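Local coordinates for protein ORF10 (Moritella marina, PDB 6RIW) that forms the ketosynthase and chain length factor didomain of a polyunsaturated fatty acid synthase, probably catalysing the condensation that lengthens acyl chains held on carrier protein, at residues S129-M134 and K162-D167; Y137-D142 and N512-Q517; F153-Y158 and Q946-D951. All coordinates share one frame; numbering follows the deposited sequence.

Contact 1 (S129-M134 and K162-D167); sequences SNQLFM and KKTHAD
Leu132 and Thr164 make the close-packed half of this contact, where the start of helix 129-148 in the ketosynthase half meets the loop that follows it. The leucine's CD2 methyl sits 3.4 Å from Thr164 O, its CG lies 4.0 Å from Thr164 CG2, and its other methyl, CD1, reaches the carbonyl oxygens of His165 and Ala166. A branched apolar residue suits this place, since each methyl can follow a different part of the bending loop. Thr164 serves two environments: CG2, anti to the backbone N, faces the leucine, while OG1 (chi1 -59°) lies against Gln131 CB at 3.3 Å and donates a 2.8 Å bond to Lys162 O.

Toward Lys162, the exposed end of the contact, the packing thins out. The side chain of Gln131 bends at chi2 (-89°) and carries its amide to Lys162, whose N donates to Gln131 OE1 at 3.2 Å. The bond is fairly straight at the hydrogen, but the donor stands above the carbonyl plane instead of meeting a lone pair. Lys162 CG lies 3.7 Å from Gln131 NE2; beyond it the chain leads away from the helix.

Because Gln131 NE2 also donates to Ala160 O, one glutamine amide answers both a backbone N-H and a backbone carbonyl; its two ends help to hold the loop against the helix, a task shared with Asn952 and Gln956, which bond the backbone of Lys162, Thr164 and Ala166.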
ATOM      1  N   SER A 129       9.557  10.444   4.548  1.00 11.37           N
ATOM      2  CA  SER A 129      10.371   9.539   3.719  1.00 12.71           C
ATOM      3  C   SER A 129      11.218  10.315   2.705  1.00 11.79           C
ATOM      4  O   SER A 129      12.348   9.906   2.399  1.00 11.61           O
ATOM      5  CB  SER A 129       9.483   8.485   3.039  1.00 10.33           C
ATOM      6  OG  SER A 129       8.685   9.021   1.993  1.00 11.89           O
ATOM      7  N   ASN A 130      10.713  11.459   2.219  1.00 11.33           N
ATOM      8  CA  ASN A 130      11.478  12.331   1.328  1.00 12.24           C
ATOM      9  C   ASN A 130      12.850  12.653   1.901  1.00 13.37           C
ATOM     10  O   ASN A 130      13.844  12.695   1.167  1.00 11.68           O
ATOM     11  CB  ASN A 130      10.737  13.657   1.087  1.00 11.09           C
ATOM     12  CG  ASN A 130       9.519  13.534   0.206  1.00 14.98           C
ATOM     13  OD1 ASN A 130       9.350  12.572  -0.543  1.00 14.51           O
ATOM     14  ND2 ASN A 130       8.647  14.538   0.289  1.00 13.05           N
ATOM     15  N   GLN A 131      12.924  12.890   3.216  1.00 12.53           N
ATOM     16  CA  GLN A 131      14.181  13.329   3.816  1.00 13.60           C
ATOM     17  C   GLN A 131      15.272  12.278   3.682  1.00 12.52           C
ATOM     18  O   GLN A 131      16.463  12.617   3.684  1.00 14.17           O
ATOM     19  CB  GLN A 131      13.986  13.665   5.304  1.00 14.90           C
ATOM     20  CG  GLN A 131      13.062  14.836   5.600  1.00 13.78           C
ATOM     21  CD  GLN A 131      13.805  16.170   5.623  1.00 16.02           C
ATOM     22  OE1 GLN A 131      15.014  16.224   5.392  1.00 18.21           O
ATOM     23  NE2 GLN A 131      13.071  17.255   5.894  1.00 18.51           N
ATOM     24  N   LEU A 132      14.894  11.012   3.552  1.00  9.37           N
ATOM     25  CA  LEU A 132      15.864   9.926   3.488  1.00 11.24           C
ATOM     26  C   LEU A 132      16.442   9.707   2.097  1.00 12.01           C
ATOM     27  O   LEU A 132      17.462   9.028   1.988  1.00 12.57           O
ATOM     28  CB  LEU A 132      15.222   8.615   3.979  1.00 12.36           C
ATOM     29  CG  LEU A 132      14.789   8.612   5.455  1.00 13.75           C
ATOM     30  CD1 LEU A 132      13.825   7.461   5.753  1.00 13.53           C
ATOM     31  CD2 LEU A 132      15.985   8.514   6.362  1.00 13.98           C
ATOM     32  N   PHE A 133      15.837  10.260   1.041  1.00 12.08           N
ATOM     33  CA  PHE A 133      16.263   9.915  -0.315  1.00 11.12           C
ATOM     34  C   PHE A 133      16.632  11.120  -1.172  1.00 10.08           C
ATOM     35  O   PHE A 133      17.492  11.001  -2.043  1.00 11.95           O
ATOM     36  CB  PHE A 133      15.174   9.090  -1.001  1.00 10.57           C
ATOM     37  CG  PHE A 133      14.851   7.842  -0.241  1.00  8.65           C
ATOM     38  CD1 PHE A 133      15.825   6.847  -0.102  1.00 11.06           C
ATOM     39  CD2 PHE A 133      13.622   7.689   0.396  1.00 10.48           C
ATOM     40  CE1 PHE A 133      15.550   5.702   0.648  1.00 12.32           C
ATOM     41  CE2 PHE A 133      13.327   6.552   1.126  1.00 11.67           C
ATOM     42  CZ  PHE A 133      14.283   5.553   1.269  1.00 12.44           C
ATOM     43  N   MET A 134      15.999  12.267  -0.951  1.00 11.55           N
ATOM     44  CA  MET A 134      16.317  13.442  -1.768  1.00 11.57           C
ATOM     45  C   MET A 134      17.812  13.747  -1.853  1.00 12.92           C
ATOM     46  O   MET A 134      18.269  14.148  -2.938  1.00 14.23           O
ATOM     47  CB  MET A 134      15.582  14.681  -1.225  1.00 13.24           C
ATOM     48  CG  MET A 134      14.096  14.739  -1.444  1.00 14.64           C
ATOM     49  SD  MET A 134      13.498  14.208  -3.074  1.00 18.17           S
ATOM     50  CE  MET A 134      11.838  13.687  -2.623  1.00 15.95           C
ATOM     51  N   LYS A 162      15.805  17.697   8.165  1.00 15.31           N
ATOM     52  CA  LYS A 162      15.508  17.155   9.489  1.00 18.91           C
ATOM     53  C   LYS A 162      16.138  15.778   9.617  1.00 20.19           C
ATOM     54  O   LYS A 162      16.060  14.961   8.689  1.00 17.33           O
ATOM     55  CB  LYS A 162      13.989  17.042   9.755  1.00 21.66           C
ATOM     56  CG  LYS A 162      13.181  18.286   9.465  1.00 26.28           C
ATOM     57  CD  LYS A 162      13.396  19.373  10.532  1.00 32.78           C
ATOM     58  CE  LYS A 162      12.646  20.684  10.185  1.00 37.14           C
ATOM     59  NZ  LYS A 162      11.153  20.516  10.078  1.00 45.05           N
ATOM     60  N   LYS A 163      16.770  15.525  10.764  1.00 19.31           N
ATOM     61  CA  LYS A 163      17.220  14.176  11.064  1.00 20.05           C
ATOM     62  C   LYS A 163      16.015  13.251  11.093  1.00 17.15           C
ATOM     63  O   LYS A 163      15.016  13.536  11.762  1.00 16.48           O
ATOM     64  CB  LYS A 163      17.968  14.140  12.400  1.00 21.35           C
ATOM     65  CG  LYS A 163      19.336  14.787  12.320  1.00 31.04           C
ATOM     66  CD  LYS A 163      19.937  15.032  13.699  1.00 38.29           C
ATOM     67  CE  LYS A 163      21.463  14.935  13.647  1.00 40.99           C
ATOM     68  NZ  LYS A 163      22.076  15.346  14.942  1.00 44.80           N
ATOM     69  N   THR A 164      16.093  12.157  10.338  1.00 13.86           N
ATOM     70  CA  THR A 164      14.921  11.329  10.089  1.00 15.30           C
ATOM     71  C   THR A 164      15.266   9.862  10.293  1.00 14.29           C
ATOM     72  O   THR A 164      16.223   9.357   9.692  1.00 13.95           O
ATOM     73  CB  THR A 164      14.392  11.583   8.667  1.00 15.78           C
ATOM     74  OG1 THR A 164      14.068  12.974   8.543  1.00 14.11           O
ATOM     75  CG2 THR A 164      13.151  10.753   8.394  1.00 14.11           C
ATOM     76  N   HIS A 165      14.502   9.194  11.165  1.00 12.51           N
ATOM     77  CA  HIS A 165      14.691   7.770  11.436  1.00 14.54           C
ATOM     78  C   HIS A 165      14.339   6.944  10.204  1.00 14.02           C
ATOM     79  O   HIS A 165      13.292   7.151   9.575  1.00 12.44           O
ATOM     80  CB  HIS A 165      13.806   7.341  12.613  1.00 16.99           C
ATOM     81  CG  HIS A 165      14.172   6.016  13.225  1.00 16.52           C
ATOM     82  ND1 HIS A 165      13.876   4.809  12.624  1.00 14.53           N
ATOM     83  CD2 HIS A 165      14.755   5.712  14.414  1.00 17.28           C
ATOM     84  CE1 HIS A 165      14.289   3.818  13.398  1.00 16.25           C
ATOM     85  NE2 HIS A 165      14.819   4.337  14.496  1.00 16.32           N
ATOM     86  N   ALA A 166      15.204   5.976   9.896  1.00 13.29           N
ATOM     87  CA  ALA A 166      15.029   5.111   8.723  1.00 11.66           C
ATOM     88  C   ALA A 166      13.661   4.439   8.656  1.00 12.23           C
ATOM     89  O   ALA A 166      13.169   4.151   7.554  1.00 12.14           O
ATOM     90  CB  ALA A 166      16.118   4.034   8.718  1.00 15.62           C
ATOM     91  N   ASP A 167      13.037   4.148   9.800  1.00 11.69           N
ATOM     92  CA  ASP A 167      11.728   3.483   9.761  1.00 11.46           C
ATOM     93  C   ASP A 167      10.680   4.326   9.031  1.00 11.82           C
ATOM     94  O   ASP A 167       9.644   3.799   8.618  1.00 11.42           O
ATOM     95  CB  ASP A 167      11.234   3.168  11.188  1.00 15.63           C
ATOM     96  CG  ASP A 167      11.912   1.934  11.823  1.00 16.92           C
ATOM     97  OD1 ASP A 167      12.647   1.185  11.131  1.00 17.28           O
ATOM     98  OD2 ASP A 167      11.702   1.713  13.044  1.00 14.99           O
TER

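Contact 2 (Y137-D142 and N512-Q517); sequences YHQVVD and NANVMQ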
ATOM      1  N   TYR A 137      19.742  12.227  -5.025  1.00 12.92           N
ATOM      2  CA  TYR A 137      19.629  12.856  -6.342  1.00 11.46           C
ATOM      3  C   TYR A 137      20.253  14.238  -6.338  1.00 11.68           C
ATOM      4  O   TYR A 137      20.862  14.655  -7.336  1.00 13.35           O
ATOM      5  CB  TYR A 137      18.171  12.969  -6.775  1.00 10.89           C
ATOM      6  CG  TYR A 137      17.299  11.858  -6.252  1.00 14.73           C
ATOM      7  CD1 TYR A 137      17.637  10.525  -6.510  1.00 10.70           C
ATOM      8  CD2 TYR A 137      16.138  12.140  -5.509  1.00 12.62           C
ATOM      9  CE1 TYR A 137      16.865   9.488  -6.015  1.00 13.71           C
ATOM     10  CE2 TYR A 137      15.342  11.119  -5.020  1.00 13.87           C
ATOM     11  CZ  TYR A 137      15.703   9.795  -5.290  1.00 15.21           C
ATOM     12  OH  TYR A 137      14.935   8.766  -4.800  1.00 14.22           O
ATOM     13  N   HIS A 138      20.081  14.979  -5.247  1.00 10.14           N
ATOM     14  CA  HIS A 138      20.452  16.391  -5.270  1.00 11.30           C
ATOM     15  C   HIS A 138      21.945  16.594  -5.065  1.00 12.49           C
ATOM     16  O   HIS A 138      22.504  17.563  -5.591  1.00 11.35           O
ATOM     17  CB  HIS A 138      19.594  17.160  -4.245  1.00 11.13           C
ATOM     18  CG  HIS A 138      18.140  17.182  -4.618  1.00 14.04           C
ATOM     19  ND1 HIS A 138      17.120  17.311  -3.695  1.00 13.66           N
ATOM     20  CD2 HIS A 138      17.540  17.063  -5.829  1.00 11.96           C
ATOM     21  CE1 HIS A 138      15.956  17.293  -4.330  1.00 15.76           C
ATOM     22  NE2 HIS A 138      16.187  17.140  -5.625  1.00 14.73           N
ATOM     23  N   GLN A 139      22.632  15.663  -4.398  1.00 12.71           N
ATOM     24  CA  GLN A 139      24.089  15.737  -4.408  1.00 13.12           C
ATOM     25  C   GLN A 139      24.618  15.560  -5.822  1.00 14.25           C
ATOM     26  O   GLN A 139      25.564  16.247  -6.234  1.00 14.14           O
ATOM     27  CB  GLN A 139      24.707  14.679  -3.480  1.00 15.03           C
ATOM     28  CG  GLN A 139      26.266  14.777  -3.398  1.00 15.59           C
ATOM     29  CD  GLN A 139      26.738  16.016  -2.636  1.00 19.23           C
ATOM     30  OE1 GLN A 139      27.775  16.620  -2.959  1.00 24.87           O
ATOM     31  NE2 GLN A 139      25.972  16.405  -1.629  1.00 20.09           N
ATOM     32  N   VAL A 140      24.037  14.620  -6.576  1.00 13.84           N
ATOM     33  CA  VAL A 140      24.504  14.399  -7.939  1.00 14.12           C
ATOM     34  C   VAL A 140      24.199  15.620  -8.804  1.00 13.70           C
ATOM     35  O   VAL A 140      25.058  16.069  -9.566  1.00 13.90           O
ATOM     36  CB  VAL A 140      23.895  13.113  -8.530  1.00 14.88           C
ATOM     37  CG1 VAL A 140      24.384  12.906  -9.975  1.00 16.14           C
ATOM     38  CG2 VAL A 140      24.269  11.908  -7.675  1.00 15.22           C
ATOM     39  N   VAL A 141      22.998  16.196  -8.671  1.00 12.40           N
ATOM     40  CA  VAL A 141      22.678  17.430  -9.404  1.00 13.34           C
ATOM     41  C   VAL A 141      23.646  18.538  -9.020  1.00 14.89           C
ATOM     42  O   VAL A 141      24.193  19.233  -9.885  1.00 14.71           O
ATOM     43  CB  VAL A 141      21.223  17.866  -9.158  1.00 13.92           C
ATOM     44  CG1 VAL A 141      20.973  19.297  -9.749  1.00 12.90           C
ATOM     45  CG2 VAL A 141      20.224  16.883  -9.770  1.00 15.65           C
ATOM     46  N   ASP A 142      23.875  18.718  -7.713  1.00 14.65           N
ATOM     47  CA  ASP A 142      24.822  19.732  -7.248  1.00 15.25           C
ATOM     48  C   ASP A 142      26.183  19.577  -7.910  1.00 16.96           C
ATOM     49  O   ASP A 142      26.758  20.552  -8.423  1.00 15.92           O
ATOM     50  CB  ASP A 142      24.981  19.653  -5.727  1.00 16.37           C
ATOM     51  CG  ASP A 142      26.114  20.539  -5.205  1.00 21.95           C
ATOM     52  OD1 ASP A 142      27.295  20.113  -5.259  1.00 25.05           O
ATOM     53  OD2 ASP A 142      25.822  21.665  -4.727  1.00 22.41           O
ATOM     54  N   ASN A 512      29.201   8.789  -8.263  1.00 16.31           N
ATOM     55  CA  ASN A 512      29.359  10.008  -7.487  1.00 15.41           C
ATOM     56  C   ASN A 512      30.095   9.675  -6.192  1.00 16.76           C
ATOM     57  O   ASN A 512      29.574   8.961  -5.329  1.00 13.53           O
ATOM     58  CB  ASN A 512      28.004  10.649  -7.219  1.00 14.44           C
ATOM     59  CG  ASN A 512      28.147  12.012  -6.594  1.00 16.85           C
ATOM     60  OD1 ASN A 512      28.391  12.120  -5.400  1.00 15.14           O
ATOM     61  ND2 ASN A 512      28.046  13.060  -7.411  1.00 17.37           N
ATOM     62  N   ALA A 513      31.303  10.221  -6.046  1.00 14.03           N
ATOM     63  CA  ALA A 513      32.130   9.882  -4.901  1.00 17.28           C
ATOM     64  C   ALA A 513      31.520  10.380  -3.602  1.00 15.58           C
ATOM     65  O   ALA A 513      31.684   9.733  -2.565  1.00 16.80           O
ATOM     66  CB  ALA A 513      33.537  10.463  -5.091  1.00 24.62           C
ATOM     67  N   ASN A 514      30.831  11.527  -3.628  1.00 13.98           N
ATOM     68  CA  ASN A 514      30.236  12.050  -2.401  1.00 16.37           C
ATOM     69  C   ASN A 514      29.070  11.176  -1.930  1.00 14.65           C
ATOM     70  O   ASN A 514      28.955  10.870  -0.740  1.00 16.05           O
ATOM     71  CB  ASN A 514      29.772  13.490  -2.612  1.00 16.17           C
ATOM     72  CG  ASN A 514      30.940  14.470  -2.756  1.00 23.71           C
ATOM     73  OD1 ASN A 514      31.934  14.366  -2.048  1.00 25.27           O
ATOM     74  ND2 ASN A 514      30.825  15.412  -3.693  1.00 24.36           N
ATOM     75  N   VAL A 515      28.194  10.770  -2.847  1.00 14.52           N
ATOM     76  CA  VAL A 515      27.120   9.837  -2.490  1.00 14.16           C
ATOM     77  C   VAL A 515      27.698   8.541  -1.926  1.00 14.47           C
ATOM     78  O   VAL A 515      27.269   8.048  -0.875  1.00 13.95           O
ATOM     79  CB  VAL A 515      26.227   9.571  -3.714  1.00 14.12           C
ATOM     80  CG1 VAL A 515      25.342   8.321  -3.478  1.00 16.94           C
ATOM     81  CG2 VAL A 515      25.376  10.817  -4.011  1.00 15.07           C
ATOM     82  N   MET A 516      28.678   7.957  -2.619  1.00 14.16           N
ATOM     83  CA  MET A 516      29.190   6.664  -2.162  1.00 15.67           C
ATOM     84  C   MET A 516      29.923   6.793  -0.835  1.00 13.94           C
ATOM     85  O   MET A 516      29.830   5.895   0.010  1.00 15.72           O
ATOM     86  CB  MET A 516      30.083   6.045  -3.238  1.00 15.08           C
ATOM     87  CG  MET A 516      29.281   5.757  -4.527  1.00 16.32           C
ATOM     88  SD  MET A 516      27.987   4.503  -4.309  1.00 18.74           S
ATOM     89  CE  MET A 516      29.055   3.067  -4.395  1.00 16.86           C
ATOM     90  N   GLN A 517      30.618   7.915  -0.614  1.00 14.71           N
ATOM     91  CA  GLN A 517      31.232   8.152   0.688  1.00 16.60           C
ATOM     92  C   GLN A 517      30.185   8.247   1.791  1.00 16.61           C
ATOM     93  O   GLN A 517      30.382   7.709   2.888  1.00 16.64           O
ATOM     94  CB  GLN A 517      32.060   9.439   0.640  1.00 18.72           C
ATOM     95  CG  GLN A 517      32.901   9.678   1.863  1.00 26.69           C
ATOM     96  CD  GLN A 517      33.575  11.044   1.817  1.00 38.40           C
ATOM     97  OE1 GLN A 517      34.133  11.514   2.814  1.00 49.64           O
ATOM     98  NE2 GLN A 517      33.516  11.694   0.649  1.00 38.43           N
TER
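Gln139, in segment 137-142 of helix 129-148, lies against the first turn of the helix that begins at Ala513, and its side chain touches that second helix from CB to tip. CB rests on the CG2 methyl of Val515 at 4.0 Å. With CG anti to the backbone N (chi1 -177°), the next methylene lies against both asparagines, 3.8 Å from Asn514 CB and 3.9 Å from Asn512 OD1. A bend at chi2 then sets CD over Asn514 CB, also at 3.9 Å. At the tip, OE1 comes 3.4 Å from Asn514 ND2, the two amide planes standing almost perpendicular, and accepts a hydrogen bond from Asn143 ND2. NE2 packs on the sulfur of Met950. Glutamine suits the place because its CB can lie on a valine methyl while its amide ends among polar groups.

Val140 continues the apolar patch: its CG2 touches Val515 CG2 at 4.0 Å and also faces the side chain of Asn512. Asn512 is the N-cap of the second helix. Its OD1 accepts from Val515 N at 2.9 Å, in the carbonyl plane and on a lone pair, which satisfies a first-turn N-H that no preceding helical carbonyl can reach. Its ND2 donates to Asn143 OD1, which also accepts from Asn514 ND2, so a residue of the first helix fixes the cap from the other end.

The two short helical segments run nearly antiparallel, 151° apart, with axes 9.5 Å from each other. They join helix 129-148 of the ketosynthase half to helix 513-519 of the chain length factor half, while helix 917-922 packs on Val140 through Ile917 and Ser918.

Contact 3 (F153-Y158 and Q946-D951); sequences FQLTHY and QPVMMD
His157 and Gln946 are tied by the straighter of the two direct backbone hydrogen bonds here, His157 N to Gln946 O at 2.9 Å. The other, from Val948 N to Leu155 O, is weak, bent to 130° at the hydrogen. The two direct bonds make a single beta bridge centred on Thr156 and Pro947. A water helps the weaker pair by donating to Leu155 O and accepting from Val948 N. Proline fits at the central position because its nitrogen, which carries no hydrogen, is not needed as a donor.

Two CA-H...O contacts fill in the bridge: Pro947 CA lies 3.4 Å from Leu155 O, and Thr156 CA lies 3.2 Å from Gln946 O.

The one side-chain hydrogen bond across the contact belongs to His157. Its chi1 of -154° swings the imidazole along the opposing chain, where ND1 accepts from Met949 N at 3.0 Å in a nearly linear bond, the donor tilted 29° from the ring plane. Val948 CA lies at the ring edge. Accepting at ND1 is consistent with a neutral ring protonated at NE2.

Apolar packing joins Val948 CG2 to the side chain of Leu155, with CB at 4.0 Å; Pro947 CB also lies beside the polar Gln154 amide, whose OE1 accepts from Val944 N.

Neither segment is a regular strand. The loop 153-158 runs along helix 597-608, with Leu155 on Ile601 and Thr156 O bonded to Gln600 NE2, and the segment 946-951 crosses it, leading through Met950 to helix 513-519.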
ATOM      1  N   PHE A 153      29.588  26.576  -7.123  1.00 16.25           N
ATOM      2  CA  PHE A 153      28.138  26.452  -7.140  1.00 16.17           C
ATOM      3  C   PHE A 153      27.678  25.524  -6.017  1.00 14.39           C
ATOM      4  O   PHE A 153      28.316  24.505  -5.736  1.00 16.84           O
ATOM      5  CB  PHE A 153      27.644  25.909  -8.480  1.00 15.60           C
ATOM      6  CG  PHE A 153      26.162  25.695  -8.506  1.00 16.03           C
ATOM      7  CD1 PHE A 153      25.311  26.727  -8.862  1.00 21.01           C
ATOM      8  CD2 PHE A 153      25.609  24.482  -8.119  1.00 17.04           C
ATOM      9  CE1 PHE A 153      23.940  26.549  -8.856  1.00 19.18           C
ATOM     10  CE2 PHE A 153      24.227  24.311  -8.110  1.00 17.61           C
ATOM     11  CZ  PHE A 153      23.404  25.344  -8.481  1.00 17.73           C
ATOM     12  N   GLN A 154      26.568  25.881  -5.371  1.00 12.28           N
ATOM     13  CA  GLN A 154      25.980  25.056  -4.320  1.00 15.44           C
ATOM     14  C   GLN A 154      24.477  24.979  -4.518  1.00 13.31           C
ATOM     15  O   GLN A 154      23.805  26.008  -4.593  1.00 15.42           O
ATOM     16  CB  GLN A 154      26.245  25.620  -2.923  1.00 15.44           C
ATOM     17  CG  GLN A 154      27.650  25.523  -2.417  1.00 17.11           C
ATOM     18  CD  GLN A 154      27.723  26.144  -1.045  1.00 20.77           C
ATOM     19  OE1 GLN A 154      27.433  27.326  -0.879  1.00 22.98           O
ATOM     20  NE2 GLN A 154      28.058  25.350  -0.054  1.00 22.46           N
ATOM     21  N   LEU A 155      23.950  23.767  -4.599  1.00 14.40           N
ATOM     22  CA  LEU A 155      22.508  23.590  -4.606  1.00 13.33           C
ATOM     23  C   LEU A 155      21.956  23.689  -3.188  1.00 13.23           C
ATOM     24  O   LEU A 155      22.588  23.237  -2.225  1.00 14.85           O
ATOM     25  CB  LEU A 155      22.158  22.232  -5.216  1.00 12.33           C
ATOM     26  CG  LEU A 155      20.681  21.922  -5.453  1.00 14.11           C
ATOM     27  CD1 LEU A 155      20.100  22.841  -6.500  1.00 13.34           C
ATOM     28  CD2 LEU A 155      20.604  20.458  -5.919  1.00 12.36           C
ATOM     29  N   THR A 156      20.769  24.270  -3.056  1.00 14.55           N
ATOM     30  CA  THR A 156      20.127  24.319  -1.748  1.00 14.19           C
ATOM     31  C   THR A 156      19.346  23.030  -1.482  1.00 14.77           C
ATOM     32  O   THR A 156      18.883  22.359  -2.410  1.00 14.52           O
ATOM     33  CB  THR A 156      19.201  25.534  -1.628  1.00 16.16           C
ATOM     34  OG1 THR A 156      18.149  25.441  -2.591  1.00 19.08           O
ATOM     35  CG2 THR A 156      19.988  26.839  -1.859  1.00 15.72           C
ATOM     36  N   HIS A 157      19.218  22.678  -0.199  1.00 12.75           N
ATOM     37  CA  HIS A 157      18.397  21.527   0.180  1.00 15.09           C
ATOM     38  C   HIS A 157      16.923  21.752  -0.195  1.00 15.38           C
ATOM     39  O   HIS A 157      16.417  22.878  -0.204  1.00 12.44           O
ATOM     40  CB  HIS A 157      18.562  21.251   1.687  1.00 14.69           C
ATOM     41  CG  HIS A 157      18.302  19.829   2.086  1.00 17.08           C
ATOM     42  ND1 HIS A 157      19.232  18.828   1.926  1.00 17.91           N
ATOM     43  CD2 HIS A 157      17.221  19.248   2.654  1.00 18.10           C
ATOM     44  CE1 HIS A 157      18.737  17.690   2.375  1.00 18.18           C
ATOM     45  NE2 HIS A 157      17.516  17.918   2.821  1.00 15.72           N
ATOM     46  N   TYR A 158      16.211  20.656  -0.502  1.00 12.93           N
ATOM     47  CA  TYR A 158      14.858  20.790  -1.054  1.00 12.34           C
ATOM     48  C   TYR A 158      13.864  21.400  -0.063  1.00 15.09           C
ATOM     49  O   TYR A 158      12.927  22.087  -0.479  1.00 15.29           O
ATOM     50  CB  TYR A 158      14.361  19.425  -1.554  1.00 13.19           C
ATOM     51  CG  TYR A 158      13.839  18.515  -0.459  1.00 14.33           C
ATOM     52  CD1 TYR A 158      14.710  17.864   0.402  1.00 11.90           C
ATOM     53  CD2 TYR A 158      12.464  18.319  -0.297  1.00 14.40           C
ATOM     54  CE1 TYR A 158      14.212  17.019   1.428  1.00 14.33           C
ATOM     55  CE2 TYR A 158      11.954  17.486   0.716  1.00 15.18           C
ATOM     56  CZ  TYR A 158      12.829  16.851   1.568  1.00 12.50           C
ATOM     57  OH  TYR A 158      12.308  16.048   2.567  1.00 13.09           O
ATOM     58  N   GLN A 946      21.560  27.067   3.094  1.00 18.43           N
ATOM     59  CA  GLN A 946      21.264  25.664   3.406  1.00 18.41           C
ATOM     60  C   GLN A 946      21.658  24.785   2.229  1.00 15.21           C
ATOM     61  O   GLN A 946      20.845  24.539   1.332  1.00 17.84           O
ATOM     62  CB  GLN A 946      19.790  25.473   3.753  1.00 18.93           C
ATOM     63  CG  GLN A 946      19.470  24.064   4.247  1.00 21.80           C
ATOM     64  CD  GLN A 946      20.422  23.593   5.326  1.00 23.44           C
ATOM     65  OE1 GLN A 946      21.412  22.900   5.058  1.00 24.02           O
ATOM     66  NE2 GLN A 946      20.135  23.978   6.559  1.00 25.22           N
ATOM     67  N   PRO A 947      22.891  24.305   2.196  1.00 17.69           N
ATOM     68  CA  PRO A 947      23.313  23.408   1.114  1.00 15.65           C
ATOM     69  C   PRO A 947      22.704  22.025   1.314  1.00 18.97           C
ATOM     70  O   PRO A 947      22.128  21.723   2.362  1.00 16.45           O
ATOM     71  CB  PRO A 947      24.831  23.378   1.253  1.00 20.11           C
ATOM     72  CG  PRO A 947      25.071  23.651   2.715  1.00 25.75           C
ATOM     73  CD  PRO A 947      23.952  24.517   3.199  1.00 19.40           C
ATOM     74  N   VAL A 948      22.814  21.183   0.274  1.00 19.54           N
ATOM     75  CA  VAL A 948      22.283  19.815   0.371  1.00 17.06           C
ATOM     76  C   VAL A 948      22.973  19.074   1.504  1.00 17.61           C
ATOM     77  O   VAL A 948      24.205  19.040   1.585  1.00 18.63           O
ATOM     78  CB  VAL A 948      22.463  19.062  -0.957  1.00 17.98           C
ATOM     79  CG1 VAL A 948      21.980  17.584  -0.804  1.00 15.80           C
ATOM     80  CG2 VAL A 948      21.670  19.740  -2.075  1.00 15.98           C
ATOM     81  N   MET A 949      22.181  18.481   2.398  1.00 16.41           N
ATOM     82  CA  MET A 949      22.722  17.795   3.565  1.00 18.31           C
ATOM     83  C   MET A 949      22.662  16.285   3.361  1.00 16.01           C
ATOM     84  O   MET A 949      21.618  15.749   2.982  1.00 17.00           O
ATOM     85  CB  MET A 949      21.960  18.167   4.837  1.00 19.20           C
ATOM     86  CG  MET A 949      21.904  19.674   5.099  1.00 26.02           C
ATOM     87  SD  MET A 949      23.553  20.353   5.387  1.00 32.62           S
ATOM     88  CE  MET A 949      23.901  19.566   6.968  1.00 34.30           C
ATOM     89  N   MET A 950      23.761  15.601   3.674  1.00 16.80           N
ATOM     90  CA  MET A 950      23.873  14.166   3.427  1.00 15.84           C
ATOM     91  C   MET A 950      23.723  13.317   4.681  1.00 15.13           C
ATOM     92  O   MET A 950      23.806  12.090   4.578  1.00 14.60           O
ATOM     93  CB  MET A 950      25.228  13.864   2.785  1.00 20.35           C
ATOM     94  CG  MET A 950      25.517  14.690   1.545  1.00 20.34           C
ATOM     95  SD  MET A 950      24.416  14.202   0.221  1.00 21.44           S
ATOM     96  CE  MET A 950      25.383  12.815  -0.388  1.00 19.93           C
ATOM     97  N   ASP A 951      23.498  13.939   5.848  1.00 13.64           N
ATOM     98  CA  ASP A 951      23.532  13.230   7.134  1.00 17.61           C
ATOM     99  C   ASP A 951      22.587  12.034   7.171  1.00 16.45           C
ATOM    100  O   ASP A 951      22.903  11.012   7.790  1.00 16.25           O
ATOM    101  CB  ASP A 951      23.154  14.172   8.289  1.00 24.77           C
ATOM    102  CG  ASP A 951      23.895  15.490   8.253  1.00 37.92           C
ATOM    103  OD1 ASP A 951      23.561  16.335   7.389  1.00 36.67           O
ATOM    104  OD2 ASP A 951      24.804  15.680   9.100  1.00 42.19           O
TER
HETATM  105  O   HOH W   1      25.014  21.906  -1.934  1.00 22.04           O

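In the fold
Helix 129-148 connects the set: contacts 1 and 2 use successive parts of it, their centres 16 Å apart, and the loop that follows it supplies one side of contact 3 and one of contact 1. Contact 3 lies 11 Å from contact 2 and 14 Å from contact 1, centre to centre. It meets contact 2 where Asp142 OD2 probably accepts from Leu155 N at 2.8 Å, and contact 1 where Tyr158 OH packs 3.2 Å from Asn130 CB. Ketosynthase, chain length factor and the C-terminal part of this fragment are thus joined in one region, away from the magnesium site at Met1 and Lys286.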